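Local atomic coordinates of Two-component system response regulator/GGDEF domain protein (Aeromonas salmonicida, PDB entry 3LUF), a protein that probably makes the second messenger 3',3'-cyclic di-GMP from two GTP molecules, presumably under control of the two receiver domains that make up this fragment. Residues H138-Q143 / E233-R238. Residues are numbered along the deposited sequence; the frame is centred on the assembly and turned at random.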
loop_
_atom_site.group_PDB
_atom_site.type_symbol
_atom_site.label_atom_id
_atom_site.label_comp_id
_atom_site.label_asym_id
_atom_site.label_seq_id
_atom_site.Cartn_x
_atom_site.Cartn_y
_atom_site.Cartn_z
ATOM N N HIS B 138 -0.342 13.270 -18.270
ATOM C CA HIS B 138 -0.376 12.298 -19.379
ATOM C C HIS B 138 0.509 11.072 -19.153
ATOM O O HIS B 138 0.170 9.976 -19.597
ATOM C CB HIS B 138 -0.075 12.988 -20.721
ATOM C CG HIS B 138 -1.215 13.817 -21.229
ATOM N ND1 HIS B 138 -1.241 14.367 -22.494
ATOM C CD2 HIS B 138 -2.376 14.190 -20.633
ATOM C CE1 HIS B 138 -2.370 15.034 -22.655
ATOM N NE2 HIS B 138 -3.077 14.939 -21.543
ATOM N N ARG B 139 1.619 11.256 -18.451
ATOM C CA ARG B 139 2.492 10.139 -18.145
ATOM C C ARG B 139 1.769 9.167 -17.212
ATOM O O ARG B 139 1.800 7.956 -17.419
ATOM C CB ARG B 139 3.795 10.619 -17.497
ATOM C CG ARG B 139 4.684 9.474 -17.051
ATOM C CD ARG B 139 6.063 9.921 -16.607
ATOM N NE ARG B 139 6.024 10.671 -15.354
ATOM C CZ ARG B 139 6.323 11.969 -15.241
ATOM N NH1 ARG B 139 6.687 12.683 -16.309
ATOM N NH2 ARG B 139 6.267 12.556 -14.053
ATOM N N THR B 140 1.097 9.715 -16.198
ATOM C CA THR B 140 0.429 8.878 -15.217
ATOM C C THR B 140 -0.741 8.163 -15.879
ATOM O O THR B 140 -0.964 6.975 -15.627
ATOM C CB THR B 140 -0.056 9.730 -14.021
ATOM O OG1 THR B 140 1.079 10.324 -13.402
ATOM C CG2 THR B 140 -0.750 8.886 -12.996
HETATM N N MSE B 141 -1.488 8.901 -16.699
HETATM C CA MSE B 141 -2.590 8.346 -17.488
HETATM C C MSE B 141 -2.124 7.218 -18.388
HETATM O O MSE B 141 -2.746 6.169 -18.430
HETATM C CB MSE B 141 -3.296 9.422 -18.307
HETATM C CG MSE B 141 -4.203 10.286 -17.451
HETATM SE SE MSE B 141 -4.842 11.653 -18.661
HETATM C CE MSE B 141 -5.853 10.437 -19.783
ATOM N N ALA B 142 -0.991 7.417 -19.061
ATOM C CA ALA B 142 -0.469 6.364 -19.940
ATOM C C ALA B 142 -0.096 5.100 -19.154
ATOM O O ALA B 142 -0.390 3.977 -19.605
ATOM C CB ALA B 142 0.727 6.874 -20.758
ATOM N N GLN B 143 0.509 5.292 -17.980
ATOM C CA GLN B 143 0.902 4.184 -17.106
ATOM C C GLN B 143 -0.365 3.432 -16.664
ATOM O O GLN B 143 -0.409 2.226 -16.688
ATOM C CB GLN B 143 1.707 4.696 -15.904
ATOM C CG GLN B 143 3.170 5.106 -16.234
ATOM C CD GLN B 143 3.881 5.937 -15.141
ATOM O OE1 GLN B 143 3.252 6.574 -14.288
ATOM N NE2 GLN B 143 5.207 5.971 -15.211
ATOM N N GLU B 233 6.211 0.803 -11.884
ATOM C CA GLU B 233 5.914 -0.385 -11.085
ATOM C C GLU B 233 5.437 0.003 -9.686
ATOM O O GLU B 233 4.657 -0.733 -9.105
ATOM C CB GLU B 233 7.116 -1.365 -10.974
ATOM C CG GLU B 233 7.619 -1.976 -12.344
ATOM C CD GLU B 233 8.604 -1.068 -13.117
ATOM O OE1 GLU B 233 8.714 0.140 -12.816
ATOM O OE2 GLU B 233 9.266 -1.572 -14.059
ATOM N N GLU B 234 5.950 1.110 -9.139
ATOM C CA GLU B 234 5.499 1.621 -7.856
ATOM C C GLU B 234 4.050 2.102 -7.961
ATOM O O GLU B 234 3.207 1.708 -7.150
ATOM C CB GLU B 234 6.417 2.716 -7.350
ATOM C CG GLU B 234 7.755 2.142 -6.873
ATOM C CD GLU B 234 8.764 3.223 -6.511
ATOM O OE1 GLU B 234 9.679 2.922 -5.712
ATOM O OE2 GLU B 234 8.665 4.346 -7.057
ATOM N N LEU B 235 3.755 2.830 -9.036
ATOM C CA LEU B 235 2.395 3.312 -9.284
ATOM C C LEU B 235 1.456 2.127 -9.440
ATOM O O LEU B 235 0.402 2.093 -8.807
ATOM C CB LEU B 235 2.317 4.225 -10.538
ATOM C CG LEU B 235 0.881 4.593 -10.954
ATOM C CD1 LEU B 235 0.198 5.485 -9.931
ATOM C CD2 LEU B 235 0.892 5.236 -12.320
ATOM N N GLN B 236 1.829 1.176 -10.296
ATOM C CA GLN B 236 1.046 -0.044 -10.471
ATOM C C GLN B 236 0.769 -0.770 -9.172
ATOM O O GLN B 236 -0.358 -1.154 -8.936
ATOM C CB GLN B 236 1.706 -1.003 -11.463
ATOM C CG GLN B 236 1.003 -2.364 -11.559
ATOM C CD GLN B 236 1.496 -3.187 -12.763
ATOM O OE1 GLN B 236 0.715 -3.551 -13.649
ATOM N NE2 GLN B 236 2.799 -3.419 -12.821
ATOM N N CYS B 237 1.803 -0.958 -8.335
ATOM C CA CYS B 237 1.656 -1.659 -7.055
ATOM C C CYS B 237 0.644 -0.931 -6.167
ATOM O O CYS B 237 -0.241 -1.559 -5.593
ATOM C CB CYS B 237 3.012 -1.713 -6.339
ATOM S SG CYS B 237 2.994 -2.427 -4.734
ATOM N N ARG B 238 0.780 0.387 -6.064
ATOM C CA ARG B 238 -0.139 1.137 -5.180
ATOM C C ARG B 238 -1.598 1.075 -5.662
ATOM O O ARG B 238 -2.544 0.932 -4.851
ATOM C CB ARG B 238 0.280 2.606 -5.123
ATOM C CG ARG B 238 1.599 2.820 -4.436
ATOM C CD ARG B 238 1.430 3.071 -2.916
ATOM N NE ARG B 238 0.726 2.015 -2.196
ATOM C CZ ARG B 238 1.256 0.843 -1.840
ATOM N NH1 ARG B 238 2.507 0.542 -2.188
ATOM N NH2 ARG B 238 0.520 -0.044 -1.172
#
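Thr140 and Gln143, one helical turn apart on the face that helix 134-145 turns to helix 232-248, receive a single side chain, Leu235, and almost wholly through one methyl, CD2. Thr140 meets it methyl to methyl, CG2 lying 4.1 Å from Leu235 CD2, the two side chains crossing at about a right angle. Its CG2 is anti to the backbone N (chi1 -62° for OG1), which leaves OG1 turned back along its own helix to hydrogen-bond the carbonyl O of Ser136 while the methyl is presented to the leucine. Gln143 directs its CB toward the other segment and crosses Leu235 at a slant, meeting CD2 with its CB, 3.7 Å away, and its amide oxygen. The chain is extended beyond CG, but chi3 of -21° turns OE1 back to the CB side, 3.4 Å from Leu235 CD2. This oxygen is buried against hydrocarbon, with no hydrogen-bonding partner in the model. On Leu235, CG anti to the backbone N (chi1 172°) sends the branched end out from helix 232-248 toward the other helix. No hydrogen bond links the two segments, whose nearest CA atoms, those of Gln143 and Gln236, are 7.9 Å apart. Phe230, in the loop before helix 232-248, touches Thr140, Gln143 and Leu235, and Leu235 also rests on Leu226 of strand 224-228. The contact thus joins the first and last helices of the second receiver domain, which pack on the same side of its parallel sheet of strand order 2-1-3-4-5, the alpha1-alpha5 pairing of the CheY-like fold.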